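Local atomic coordinates of L-asparaginase I (Vibrio cholerae, PDB entry 2OCD), a protein that probably hydrolyses L-asparagine to L-aspartate and ammonium, working as a homotetramer. Residues B[3-8]-B[80-85]; B[152-157]-B[177-182]; B[209-214]-B[309-314]; B[240-245]-B[268-273]. One frame throughout, in Å; residues are numbered along the deposited sequence. Where two conformers were deposited one is given.

Contact 1 of 4, residues B[3-8]-B[80-85]; sequences RKHIYI and DKYDGF
The backbone N of His5 is held by OD1 of Asp83 at 2.6 Å, met on the anti side of the carboxylate and somewhat out of its plane. This bond lies next to the parallel pairing of strands 5-12 and 84-88, neighbours in the mixed sheet of the N-terminal domain. The O of His5 accepts the backbone N of Asp83 at 2.9 Å in a nearly straight bond, so Asp83 grips both polar backbone atoms of one residue. Further along, Tyr7 N reaches Gly84 O at 3.2 Å. On one side of the strands His5, Tyr7 and Tyr82 form an aromatic cluster. Tyr82 turns an edge toward the face of the imidazole in a T-shaped pair, with planes 79° apart. The His5 ring is directed there by its first torsion, which puts CG anti to the backbone N (chi1 -160°), and its NE2 is bonded to Thr50 of strand 48-58. Ile6 faces the other way, against Leu136 and Ala139 of helix 127-141, while its CG2 lies 3.5 Å from Gly84 O. Over one face of the Tyr82 ring sits CB of Tyr7, a CH-pi contact 3.6 Å from the ring centroid.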
loop_
_atom_site.group_PDB
_atom_site.type_symbol
_atom_site.label_atom_id
_atom_site.label_comp_id
_atom_site.label_asym_id
_atom_site.label_seq_id
_atom_site.Cartn_x
_atom_site.Cartn_y
_atom_site.Cartn_z
ATOM N N ARG B 3 -21.696 -23.463 -23.549
ATOM C CA ARG B 3 -20.338 -23.024 -23.254
ATOM C C ARG B 3 -19.627 -22.301 -24.391
ATOM O O ARG B 3 -19.842 -22.583 -25.575
ATOM C CB ARG B 3 -19.438 -24.209 -22.902
ATOM C CG ARG B 3 -19.774 -24.902 -21.618
ATOM C CD ARG B 3 -19.087 -26.267 -21.540
ATOM N NE ARG B 3 -17.842 -26.237 -20.781
ATOM C CZ ARG B 3 -17.096 -27.317 -20.515
ATOM N NH1 ARG B 3 -17.443 -28.528 -20.971
ATOM N NH2 ARG B 3 -15.992 -27.189 -19.798
ATOM N N LYS B 4 -18.697 -21.457 -23.955
ATOM C CA LYS B 4 -17.841 -20.672 -24.787
ATOM C C LYS B 4 -16.671 -21.583 -25.179
ATOM O O LYS B 4 -16.465 -22.622 -24.556
ATOM C CB LYS B 4 -17.333 -19.437 -24.004
ATOM C CG LYS B 4 -18.344 -18.748 -23.036
ATOM C CD LYS B 4 -18.448 -19.419 -21.631
ATOM C CE LYS B 4 -18.976 -18.489 -20.500
ATOM N NZ LYS B 4 -20.395 -18.037 -20.644
ATOM N N HIS B 5 -15.917 -21.193 -26.210
ATOM C CA HIS B 5 -14.721 -21.934 -26.670
ATOM C C HIS B 5 -13.547 -20.948 -26.915
ATOM O O HIS B 5 -13.635 -20.105 -27.795
ATOM C CB HIS B 5 -15.017 -22.685 -27.974
ATOM C CG HIS B 5 -14.060 -23.796 -28.261
ATOM N ND1 HIS B 5 -14.460 -24.996 -28.809
ATOM C CD2 HIS B 5 -12.733 -23.920 -28.020
ATOM C CE1 HIS B 5 -13.415 -25.801 -28.908
ATOM N NE2 HIS B 5 -12.358 -25.176 -28.440
ATOM N N ILE B 6 -12.453 -21.083 -26.168
ATOM C CA ILE B 6 -11.290 -20.157 -26.261
ATOM C C ILE B 6 -10.109 -20.844 -26.894
ATOM O O ILE B 6 -9.841 -22.022 -26.643
ATOM C CB ILE B 6 -10.850 -19.601 -24.896
ATOM C CG1 ILE B 6 -12.084 -19.095 -24.132
ATOM C CG2 ILE B 6 -9.839 -18.476 -25.064
ATOM C CD1 ILE B 6 -12.793 -17.846 -24.802
ATOM N N TYR B 7 -9.420 -20.106 -27.734
ATOM C CA TYR B 7 -8.292 -20.621 -28.438
ATOM C C TYR B 7 -7.050 -20.136 -27.684
ATOM O O TYR B 7 -6.916 -18.931 -27.451
ATOM C CB TYR B 7 -8.318 -20.074 -29.848
ATOM C CG TYR B 7 -7.096 -20.323 -30.663
ATOM C CD1 TYR B 7 -6.968 -21.488 -31.397
ATOM C CD2 TYR B 7 -6.098 -19.371 -30.753
ATOM C CE1 TYR B 7 -5.855 -21.719 -32.175
ATOM C CE2 TYR B 7 -4.986 -19.575 -31.530
ATOM C CZ TYR B 7 -4.860 -20.749 -32.239
ATOM O OH TYR B 7 -3.767 -20.970 -33.027
ATOM N N ILE B 8 -6.177 -21.086 -27.285
ATOM C CA ILE B 8 -4.938 -20.762 -26.648
ATOM C C ILE B 8 -3.822 -20.964 -27.604
ATOM O O ILE B 8 -3.642 -22.064 -28.147
ATOM C CB ILE B 8 -4.635 -21.678 -25.527
ATOM C CG1 ILE B 8 -5.787 -21.696 -24.527
ATOM C CG2 ILE B 8 -3.354 -21.238 -24.855
ATOM C CD1 ILE B 8 -5.624 -22.830 -23.521
ATOM N N ASP B 80 -12.983 -16.487 -36.443
ATOM C CA ASP B 80 -14.412 -16.894 -36.376
ATOM C C ASP B 80 -14.710 -18.243 -35.702
ATOM O O ASP B 80 -15.829 -18.468 -35.256
ATOM C CB ASP B 80 -15.048 -16.821 -37.767
ATOM C CG ASP B 80 -15.091 -15.402 -38.285
ATOM O OD1 ASP B 80 -15.689 -14.529 -37.590
ATOM O OD2 ASP B 80 -14.504 -15.155 -39.367
ATOM N N LYS B 81 -13.704 -19.108 -35.593
ATOM C CA LYS B 81 -13.840 -20.414 -34.933
ATOM C C LYS B 81 -14.020 -20.341 -33.397
ATOM O O LYS B 81 -14.369 -21.333 -32.777
ATOM C CB LYS B 81 -12.631 -21.320 -35.258
ATOM C CG LYS B 81 -12.266 -21.512 -36.766
ATOM C CD LYS B 81 -12.562 -22.940 -37.293
ATOM C CE LYS B 81 -14.096 -23.174 -37.616
ATOM N NZ LYS B 81 -14.658 -24.597 -37.399
ATOM N N TYR B 82 -13.800 -19.211 -32.753
ATOM C CA TYR B 82 -13.805 -19.223 -31.299
ATOM C C TYR B 82 -14.432 -17.955 -30.732
ATOM O O TYR B 82 -14.681 -17.016 -31.461
ATOM C CB TYR B 82 -12.378 -19.373 -30.787
ATOM C CG TYR B 82 -11.646 -20.620 -31.212
ATOM C CD1 TYR B 82 -11.669 -21.772 -30.430
ATOM C CD2 TYR B 82 -10.873 -20.637 -32.383
ATOM C CE1 TYR B 82 -10.959 -22.921 -30.807
ATOM C CE2 TYR B 82 -10.158 -21.774 -32.767
ATOM C CZ TYR B 82 -10.204 -22.927 -31.981
ATOM O OH TYR B 82 -9.500 -24.067 -32.375
ATOM N N ASP B 83 -14.684 -17.932 -29.432
ATOM C CA ASP B 83 -15.337 -16.788 -28.783
ATOM C C ASP B 83 -14.351 -15.853 -28.072
ATOM O O ASP B 83 -14.775 -14.807 -27.565
ATOM C CB ASP B 83 -16.386 -17.280 -27.787
ATOM C CG ASP B 83 -17.235 -18.439 -28.353
ATOM O OD1 ASP B 83 -17.276 -19.559 -27.740
ATOM O OD2 ASP B 83 -17.840 -18.235 -29.451
ATOM N N GLY B 84 -13.063 -16.228 -28.042
ATOM C CA GLY B 84 -12.010 -15.433 -27.430
ATOM C C GLY B 84 -10.632 -16.075 -27.614
ATOM O O GLY B 84 -10.499 -17.148 -28.221
ATOM N N PHE B 85 -9.590 -15.413 -27.127
ATOM C CA PHE B 85 -8.224 -15.855 -27.404
ATOM C C PHE B 85 -7.320 -15.513 -26.281
ATOM O O PHE B 85 -7.390 -14.396 -25.795
ATOM C CB PHE B 85 -7.737 -15.162 -28.659
ATOM C CG PHE B 85 -8.673 -15.341 -29.813
ATOM C CD1 PHE B 85 -8.550 -16.433 -30.641
ATOM C CD2 PHE B 85 -9.721 -14.451 -30.017
ATOM C CE1 PHE B 85 -9.404 -16.617 -31.641
ATOM C CE2 PHE B 85 -10.591 -14.648 -31.010
ATOM C CZ PHE B 85 -10.437 -15.738 -31.834
#

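Contact 2 of 4, residues B[152-157]-B[177-182]; sequences NNRLMR and LPPLLE
Leu177 CD1 lies over one face of the Arg157 guanidinium, toward its rim and 4.1 Å from NH1, while Leu180 CD2 approaches the group obliquely, 4.0 Å from Arg157 NH2. Arg157 belongs to strand 154-157, which runs antiparallel to strand 181-183 in the mixed sheet of the N-terminal domain and meets it at a classic beta bulge: Leu180 and Leu181 both face Leu155. The planar head of Arg157 is held from elsewhere, by a salt bridge to Glu146 and a bond from NH1 to Gly333 O. The second guanidinium, that of Arg154, has CB of Asn152 over one face. Leu155 N donates to Leu181 O at 2.8 Å in an almost straight bond. The return bond from Leu181 N to Leu155 O is longer, 3.3 Å, and uses a lone pair in the carbonyl plane. Leu155 CB meets Leu181 CG on one side of the strands, where Leu181 also touches Ile187 and Leu189. On the other side Arg154 CD packs on Pro179 CG, and a water accepts a weak bond from Arg154 NE and donates to Glu182 OE1. Ahead of the bulge, in the loop that leads to strand 181-183, a second water links the two segments, accepting from Arg157 N at 3.0 Å and donating to Pro178 O at 3.2 Å.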
loop_
_atom_site.group_PDB
_atom_site.type_symbol
_atom_site.label_atom_id
_atom_site.label_comp_id
_atom_site.label_asym_id
_atom_site.label_seq_id
_atom_site.Cartn_x
_atom_site.Cartn_y
_atom_site.Cartn_z
ATOM N N ASN B 152 -0.159 -10.783 -12.192
ATOM C CA ASN B 152 -0.327 -10.322 -10.813
ATOM C C ASN B 152 -1.817 -10.099 -10.510
ATOM O O ASN B 152 -2.181 -9.064 -10.012
ATOM C CB ASN B 152 0.453 -9.000 -10.556
ATOM C CG ASN B 152 1.900 -9.002 -11.155
ATOM O OD1 ASN B 152 2.150 -8.438 -12.244
ATOM N ND2 ASN B 152 2.845 -9.620 -10.442
ATOM N N ASN B 153 -2.700 -11.011 -10.911
ATOM C CA ASN B 153 -4.135 -10.907 -10.604
ATOM C C ASN B 153 -4.876 -9.682 -11.144
ATOM O O ASN B 153 -5.964 -9.318 -10.676
ATOM C CB ASN B 153 -4.375 -10.995 -9.101
ATOM C CG ASN B 153 -3.823 -12.247 -8.506
ATOM O OD1 ASN B 153 -4.053 -13.348 -9.009
ATOM N ND2 ASN B 153 -3.073 -12.096 -7.431
ATOM N N ARG B 154 -4.321 -9.055 -12.156
ATOM C CA ARG B 154 -4.989 -7.894 -12.739
ATOM C C ARG B 154 -4.923 -7.905 -14.264
ATOM O O ARG B 154 -3.983 -8.435 -14.849
ATOM C CB ARG B 154 -4.435 -6.620 -12.151
ATOM C CG ARG B 154 -3.077 -6.196 -12.646
ATOM C CD ARG B 154 -2.587 -4.898 -11.930
ATOM N NE ARG B 154 -2.015 -5.232 -10.615
ATOM C CZ ARG B 154 -0.721 -5.463 -10.359
ATOM N NH1 ARG B 154 0.206 -5.351 -11.291
ATOM N NH2 ARG B 154 -0.362 -5.804 -9.145
ATOM N N LEU B 155 -5.972 -7.402 -14.897
ATOM C CA LEU B 155 -6.027 -7.364 -16.323
ATOM C C LEU B 155 -5.806 -5.946 -16.730
ATOM O O LEU B 155 -6.590 -5.078 -16.356
ATOM C CB LEU B 155 -7.408 -7.783 -16.796
ATOM C CG LEU B 155 -7.537 -7.830 -18.318
ATOM C CD1 LEU B 155 -6.723 -9.020 -18.851
ATOM C CD2 LEU B 155 -9.032 -7.874 -18.764
HETATM N N MSE B 156 -4.781 -5.703 -17.533
HETATM C CA MSE B 156 -4.475 -4.344 -17.951
HETATM C C MSE B 156 -4.658 -4.149 -19.425
HETATM O O MSE B 156 -4.524 -5.081 -20.175
HETATM C CB MSE B 156 -3.045 -3.988 -17.565
HETATM C CG MSE B 156 -2.805 -4.039 -16.070
HETATM SE SE MSE B 156 -0.942 -4.511 -15.713
HETATM C CE MSE B 156 -1.253 -6.489 -15.501
ATOM N N ARG B 157 -4.939 -2.920 -19.850
ATOM C CA ARG B 157 -4.932 -2.623 -21.291
ATOM C C ARG B 157 -3.555 -2.965 -21.849
ATOM O O ARG B 157 -2.561 -2.548 -21.306
ATOM C CB ARG B 157 -5.294 -1.167 -21.558
ATOM C CG ARG B 157 -5.337 -0.817 -23.030
ATOM C CD ARG B 157 -6.084 0.512 -23.324
ATOM N NE ARG B 157 -7.511 0.358 -23.090
ATOM C CZ ARG B 157 -8.336 1.309 -22.684
ATOM N NH1 ARG B 157 -7.915 2.525 -22.471
ATOM N NH2 ARG B 157 -9.606 1.020 -22.484
ATOM N N LEU B 177 -2.993 4.160 -16.516
ATOM C CA LEU B 177 -4.376 3.708 -16.644
ATOM C C LEU B 177 -4.655 2.672 -15.550
ATOM O O LEU B 177 -3.884 1.748 -15.374
ATOM C CB LEU B 177 -4.604 3.091 -18.026
ATOM C CG LEU B 177 -5.973 3.049 -18.765
ATOM C CD1 LEU B 177 -6.653 1.700 -18.637
ATOM C CD2 LEU B 177 -6.891 4.226 -18.338
ATOM N N PRO B 178 -5.732 2.835 -14.775
ATOM C CA PRO B 178 -6.055 1.765 -13.826
ATOM C C PRO B 178 -6.383 0.490 -14.531
ATOM O O PRO B 178 -6.887 0.546 -15.632
ATOM C CB PRO B 178 -7.321 2.261 -13.142
ATOM C CG PRO B 178 -7.280 3.754 -13.296
ATOM C CD PRO B 178 -6.673 3.970 -14.662
ATOM N N PRO B 179 -6.161 -0.653 -13.877
ATOM C CA PRO B 179 -6.403 -1.891 -14.576
ATOM C C PRO B 179 -7.876 -1.993 -14.906
ATOM O O PRO B 179 -8.701 -1.513 -14.146
ATOM C CB PRO B 179 -5.981 -2.983 -13.583
ATOM C CG PRO B 179 -5.462 -2.303 -12.394
ATOM C CD PRO B 179 -5.783 -0.865 -12.471
ATOM N N LEU B 180 -8.162 -2.589 -16.066
ATOM C CA LEU B 180 -9.510 -2.804 -16.568
ATOM C C LEU B 180 -10.286 -3.723 -15.694
ATOM O O LEU B 180 -11.507 -3.542 -15.540
ATOM C CB LEU B 180 -9.455 -3.450 -17.922
ATOM C CG LEU B 180 -8.863 -2.568 -18.991
ATOM C CD1 LEU B 180 -8.515 -3.433 -20.173
ATOM C CD2 LEU B 180 -9.849 -1.465 -19.329
ATOM N N LEU B 181 -9.609 -4.736 -15.151
ATOM C CA LEU B 181 -10.235 -5.551 -14.140
ATOM C C LEU B 181 -9.265 -6.183 -13.159
ATOM O O LEU B 181 -8.084 -6.266 -13.428
ATOM C CB LEU B 181 -11.223 -6.543 -14.775
ATOM C CG LEU B 181 -10.951 -7.984 -15.078
ATOM C CD1 LEU B 181 -10.794 -8.773 -13.837
ATOM C CD2 LEU B 181 -12.166 -8.465 -15.811
ATOM N N GLU B 182 -9.794 -6.534 -11.992
ATOM C CA GLU B 182 -9.049 -7.203 -10.913
ATOM C C GLU B 182 -9.594 -8.609 -10.546
ATOM O O GLU B 182 -10.772 -8.779 -10.184
ATOM C CB GLU B 182 -9.093 -6.362 -9.662
ATOM C CG GLU B 182 -8.782 -4.907 -9.892
ATOM C CD GLU B 182 -7.425 -4.529 -9.387
ATOM O OE1 GLU B 182 -6.516 -5.399 -9.383
ATOM O OE2 GLU B 182 -7.273 -3.348 -9.000
HETATM O O HOH W 1 -4.076 -3.499 -8.821
HETATM O O HOH W 2 -4.820 -0.834 -17.683
#

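Contact 3 of 4, residues B[209-214]-B[309-314]; sequences TPQPIG and KLHYLL
Gln211 lays its CB over one face of the His311 imidazole, offset toward the rim, where the loop leading into strand 213-217 packs against helix 303-315 of the C-terminal domain's alpha/beta fold. The glutamine CG stands anti to the carbonyl carbon (chi1 -59°), and the chain bends at chi2 (-70°), which carries the amide past the ring toward Leu314, whose CB is 3.8 Å from Gln211 CD. Amide and imidazole planes are 78° apart. Both ends of the amide have partners, OE1 taking a bond from Asn236 and NE2 bonding to Ser315 OG, with a weak bond to Thr209 O besides. His311 ND1 bonds to Leu307 O one turn earlier in the helix, which restrains the ring, and Thr209 O lies at its edge. Pro212 centres an inverse gamma turn and packs on Val226 of the second subunit. Beyond it, Ile213 directs its side chain toward the helix, though the placement of CD1 is doubtful, and its backbone O is bonded to Tyr219 OH of the second subunit.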
loop_
_atom_site.group_PDB
_atom_site.type_symbol
_atom_site.label_atom_id
_atom_site.label_comp_id
_atom_site.label_asym_id
_atom_site.label_seq_id
_atom_site.Cartn_x
_atom_site.Cartn_y
_atom_site.Cartn_z
ATOM N N THR B 209 5.790 -4.393 -40.207
ATOM C CA THR B 209 7.158 -4.730 -40.591
ATOM C C THR B 209 8.135 -3.826 -39.801
ATOM O O THR B 209 7.743 -2.715 -39.413
ATOM C CB THR B 209 7.434 -4.395 -42.056
ATOM O OG1 THR B 209 7.317 -2.988 -42.199
ATOM C CG2 THR B 209 6.478 -5.085 -43.032
ATOM N N PRO B 210 9.419 -4.269 -39.634
ATOM C CA PRO B 210 10.413 -3.585 -38.817
ATOM C C PRO B 210 10.703 -2.212 -39.329
ATOM O O PRO B 210 10.729 -2.014 -40.522
ATOM C CB PRO B 210 11.674 -4.442 -38.988
ATOM C CG PRO B 210 11.187 -5.785 -39.435
ATOM C CD PRO B 210 9.999 -5.468 -40.278
ATOM N N GLN B 211 10.959 -1.284 -38.431
ATOM C CA GLN B 211 11.204 0.087 -38.800
ATOM C C GLN B 211 12.400 0.536 -38.022
ATOM O O GLN B 211 12.519 0.202 -36.844
ATOM C CB GLN B 211 10.028 0.990 -38.434
ATOM C CG GLN B 211 8.709 0.599 -39.074
ATOM C CD GLN B 211 8.679 0.854 -40.577
ATOM O OE1 GLN B 211 9.377 1.766 -41.091
ATOM N NE2 GLN B 211 7.898 0.043 -41.297
ATOM N N PRO B 212 13.293 1.295 -38.681
ATOM C CA PRO B 212 14.477 1.820 -38.045
ATOM C C PRO B 212 14.111 3.016 -37.165
ATOM O O PRO B 212 14.240 4.150 -37.582
ATOM C CB PRO B 212 15.357 2.207 -39.237
ATOM C CG PRO B 212 14.368 2.588 -40.307
ATOM C CD PRO B 212 13.218 1.678 -40.108
ATOM N N ILE B 213 13.642 2.726 -35.953
ATOM C CA ILE B 213 13.205 3.732 -35.012
ATOM C C ILE B 213 14.342 3.966 -34.047
ATOM O O ILE B 213 14.796 3.034 -33.405
ATOM C CB ILE B 213 11.952 3.241 -34.260
ATOM C CG1 ILE B 213 10.798 3.033 -35.259
ATOM C CG2 ILE B 213 11.516 4.230 -33.166
ATOM C CD1 ILE B 213 9.632 2.236 -34.697
ATOM N N GLY B 214 14.805 5.208 -33.950
ATOM C CA GLY B 214 15.785 5.596 -32.931
ATOM C C GLY B 214 15.108 5.945 -31.625
ATOM O O GLY B 214 13.963 6.370 -31.618
ATOM N N LYS B 309 3.101 1.876 -32.061
ATOM C CA LYS B 309 2.110 2.679 -32.780
ATOM C C LYS B 309 2.829 3.201 -33.996
ATOM O O LYS B 309 2.275 3.213 -35.110
ATOM C CB LYS B 309 1.548 3.805 -31.899
ATOM C CG LYS B 309 0.322 4.595 -32.467
ATOM C CD LYS B 309 -0.144 5.704 -31.516
ATOM C CE LYS B 309 -1.372 6.507 -31.961
ATOM N NZ LYS B 309 -1.738 7.645 -30.960
ATOM N N LEU B 310 4.088 3.596 -33.791
ATOM C CA LEU B 310 4.950 3.984 -34.909
ATOM C C LEU B 310 5.126 2.832 -35.930
ATOM O O LEU B 310 5.106 3.073 -37.156
ATOM C CB LEU B 310 6.310 4.502 -34.408
ATOM C CG LEU B 310 6.424 5.983 -33.949
ATOM C CD1 LEU B 310 7.667 6.229 -33.098
ATOM C CD2 LEU B 310 6.380 7.025 -35.102
ATOM N N HIS B 311 5.254 1.587 -35.454
ATOM C CA HIS B 311 5.474 0.461 -36.358
ATOM C C HIS B 311 4.186 0.158 -37.137
ATOM O O HIS B 311 4.197 -0.298 -38.288
ATOM C CB HIS B 311 5.863 -0.809 -35.603
ATOM C CG HIS B 311 7.344 -1.009 -35.362
ATOM N ND1 HIS B 311 8.017 -0.431 -34.303
ATOM C CD2 HIS B 311 8.240 -1.842 -35.963
ATOM C CE1 HIS B 311 9.279 -0.842 -34.311
ATOM N NE2 HIS B 311 9.442 -1.694 -35.309
ATOM N N TYR B 312 3.065 0.337 -36.466
ATOM C CA TYR B 312 1.757 0.230 -37.112
ATOM C C TYR B 312 1.693 1.221 -38.246
ATOM O O TYR B 312 1.589 0.792 -39.389
ATOM C CB TYR B 312 0.631 0.489 -36.122
ATOM C CG TYR B 312 -0.684 0.783 -36.758
ATOM C CD1 TYR B 312 -1.278 -0.121 -37.596
ATOM C CD2 TYR B 312 -1.355 1.960 -36.498
ATOM C CE1 TYR B 312 -2.503 0.140 -38.201
ATOM C CE2 TYR B 312 -2.590 2.231 -37.098
ATOM C CZ TYR B 312 -3.155 1.309 -37.948
ATOM O OH TYR B 312 -4.391 1.551 -38.541
ATOM N N LEU B 313 1.811 2.514 -37.930
ATOM C CA LEU B 313 1.581 3.587 -38.902
ATOM C C LEU B 313 2.635 3.686 -40.004
ATOM O O LEU B 313 2.309 3.882 -41.198
ATOM C CB LEU B 313 1.500 4.948 -38.210
ATOM C CG LEU B 313 0.283 5.179 -37.316
ATOM C CD1 LEU B 313 0.630 6.340 -36.416
ATOM C CD2 LEU B 313 -1.056 5.437 -38.110
ATOM N N LEU B 314 3.898 3.561 -39.624
ATOM C CA LEU B 314 4.951 3.658 -40.613
ATOM C C LEU B 314 4.900 2.456 -41.566
ATOM O O LEU B 314 5.538 2.505 -42.629
ATOM C CB LEU B 314 6.325 3.748 -39.935
ATOM C CG LEU B 314 6.660 5.084 -39.265
ATOM C CD1 LEU B 314 7.747 4.888 -38.187
ATOM C CD2 LEU B 314 7.105 6.159 -40.299
#

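Contact 4 of 4, residues B[240-245]-B[268-273]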
loop_
_atom_site.group_PDB
_atom_site.type_symbol
_atom_site.label_atom_id
_atom_site.label_comp_id
_atom_site.label_asym_id
_atom_site.label_seq_id
_atom_site.Cartn_x
_atom_site.Cartn_y
_atom_site.Cartn_z
ATOM N N LEU B 240 11.907 10.462 -28.231
ATOM C CA LEU B 240 12.700 11.316 -27.388
ATOM C C LEU B 240 12.200 11.190 -25.981
ATOM O O LEU B 240 11.100 11.605 -25.744
ATOM C CB LEU B 240 12.468 12.711 -27.856
ATOM C CG LEU B 240 13.612 13.670 -27.928
ATOM C CD1 LEU B 240 14.690 13.112 -28.863
ATOM C CD2 LEU B 240 12.928 14.965 -28.443
ATOM N N LEU B 241 12.986 10.585 -25.075
ATOM C CA LEU B 241 12.593 10.417 -23.682
ATOM C C LEU B 241 13.154 11.647 -22.941
ATOM O O LEU B 241 14.375 11.809 -22.764
ATOM C CB LEU B 241 13.098 9.079 -23.104
ATOM C CG LEU B 241 12.905 7.766 -23.910
ATOM C CD1 LEU B 241 13.864 6.596 -23.534
ATOM C CD2 LEU B 241 11.443 7.257 -23.878
ATOM N N THR B 242 12.262 12.541 -22.540
ATOM C CA THR B 242 12.666 13.817 -21.954
ATOM C C THR B 242 12.341 13.842 -20.459
ATOM O O THR B 242 11.742 12.883 -19.943
ATOM C CB THR B 242 11.982 14.987 -22.660
ATOM O OG1 THR B 242 10.573 14.884 -22.481
ATOM C CG2 THR B 242 12.322 15.026 -24.193
ATOM N N PHE B 243 12.716 14.942 -19.788
ATOM C CA PHE B 243 12.440 15.128 -18.333
ATOM C C PHE B 243 11.073 15.670 -17.933
ATOM O O PHE B 243 10.438 16.476 -18.624
ATOM C CB PHE B 243 13.453 16.060 -17.684
ATOM C CG PHE B 243 14.856 15.888 -18.198
ATOM C CD1 PHE B 243 15.559 14.737 -17.945
ATOM C CD2 PHE B 243 15.463 16.884 -18.921
ATOM C CE1 PHE B 243 16.851 14.583 -18.407
ATOM C CE2 PHE B 243 16.755 16.731 -19.347
ATOM C CZ PHE B 243 17.448 15.581 -19.077
ATOM N N GLY B 244 10.685 15.270 -16.734
ATOM C CA GLY B 244 9.399 15.640 -16.161
ATOM C C GLY B 244 8.343 15.704 -17.249
ATOM O O GLY B 244 8.093 14.716 -17.932
ATOM N N VAL B 245 7.767 16.876 -17.466
ATOM C CA VAL B 245 6.538 16.987 -18.266
ATOM C C VAL B 245 6.822 17.190 -19.752
ATOM O O VAL B 245 5.921 17.466 -20.561
ATOM C CB VAL B 245 5.630 18.092 -17.672
ATOM C CG1 VAL B 245 4.677 18.534 -18.659
ATOM C CG2 VAL B 245 4.871 17.546 -16.416
ATOM N N VAL B 268 9.193 12.543 -34.902
ATOM C CA VAL B 268 9.911 12.804 -33.704
ATOM C C VAL B 268 8.887 12.997 -32.576
ATOM O O VAL B 268 8.144 13.990 -32.532
ATOM C CB VAL B 268 10.873 13.996 -33.881
ATOM C CG1 VAL B 268 11.658 14.269 -32.552
ATOM C CG2 VAL B 268 11.864 13.741 -35.051
ATOM N N VAL B 269 8.823 12.008 -31.687
ATOM C CA VAL B 269 7.771 11.939 -30.701
ATOM C C VAL B 269 8.427 12.112 -29.359
ATOM O O VAL B 269 9.499 11.564 -29.099
ATOM C CB VAL B 269 7.008 10.589 -30.779
ATOM C CG1 VAL B 269 7.935 9.426 -30.575
ATOM C CG2 VAL B 269 5.801 10.531 -29.776
ATOM N N ASN B 270 7.792 12.920 -28.526
ATOM C CA ASN B 270 8.347 13.252 -27.254
ATOM C C ASN B 270 7.600 12.482 -26.152
ATOM O O ASN B 270 6.447 12.774 -25.931
ATOM C CB ASN B 270 8.253 14.784 -27.082
ATOM C CG ASN B 270 8.668 15.267 -25.683
ATOM O OD1 ASN B 270 9.283 14.504 -24.869
ATOM N ND2 ASN B 270 8.329 16.522 -25.387
ATOM N N LEU B 271 8.239 11.499 -25.504
ATOM C CA LEU B 271 7.680 10.850 -24.307
ATOM C C LEU B 271 8.444 11.246 -23.055
ATOM O O LEU B 271 9.592 11.604 -23.137
ATOM C CB LEU B 271 7.822 9.359 -24.370
ATOM C CG LEU B 271 7.234 8.499 -25.468
ATOM C CD1 LEU B 271 7.342 7.058 -24.969
ATOM C CD2 LEU B 271 5.783 8.839 -25.757
ATOM N N THR B 272 7.841 11.139 -21.881
ATOM C CA THR B 272 8.575 11.402 -20.633
ATOM C C THR B 272 9.446 10.199 -20.173
ATOM O O THR B 272 9.045 9.058 -20.311
ATOM C CB THR B 272 7.593 11.845 -19.505
ATOM O OG1 THR B 272 8.331 12.356 -18.382
ATOM C CG2 THR B 272 6.647 10.686 -19.077
ATOM N N GLN B 273 10.645 10.449 -19.651
ATOM C CA GLN B 273 11.417 9.386 -18.999
ATOM C C GLN B 273 10.883 9.079 -17.573
ATOM O O GLN B 273 11.182 8.039 -17.032
ATOM C CB GLN B 273 12.947 9.593 -19.085
ATOM C CG GLN B 273 13.559 10.753 -18.325
ATOM C CD GLN B 273 15.024 11.129 -18.779
ATOM O OE1 GLN B 273 15.295 11.417 -19.962
ATOM N NE2 GLN B 273 15.939 11.158 -17.818
#
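Thr242 OG1 donates to Asn270 OD1 at 2.7 Å, in the amide plane and on a lone pair. The opposite end of that amide is also satisfied, since ND2 bonds to Gly246 O, and the Asn270 side chain thus ties its strand to the loop that follows strand 237-242. Three backbone bonds join the parallel strands. Leu240 N donates to Val269 O at 2.8 Å, and Leu240 O accepts from Leu271 N in the most bent of them, 142° at the hydrogen. Thr242 N donates to Leu271 O at 2.9 Å. A fourth bond, Gln273 N to Thr242 O (2.7 Å), continues them just past the strand end. The Thr272 hydroxyl is bonded to Cys274 N; its very short approach to Gly244 O is doubtful. These strands belong to a beta-alpha-beta unit with helix 252-263 as the connection. Strand 213-217 flanks 237-242, touching Leu240 and Leu241, while helix 303-315 packs on Val269 and Leu271 and the second subunit reaches Leu241, Phe243 and Val245.

Overall arrangement
From the N terminus, contact 1 pairs strand 5-12 with strand 84-88, closing a loop that contains strand 48-58 and helix 65-78. Contact 2 follows in series, closing a short helix-free loop farther across the same mixed sheet; their centres are about 21 Å apart and the contacts do not touch. The chain then enters the C-terminal domain, where contact 3 spans 209-214 to 309-314 and brings helix 303-315 back to the start of the parallel sheet. Contact 4, between 240-245 and 268-273, lies wholly within that span. These last two meet through Leu310 and Val269, and both touch the second subunit, whereas contacts 1 and 4 sit on opposite sides of the chain's centre.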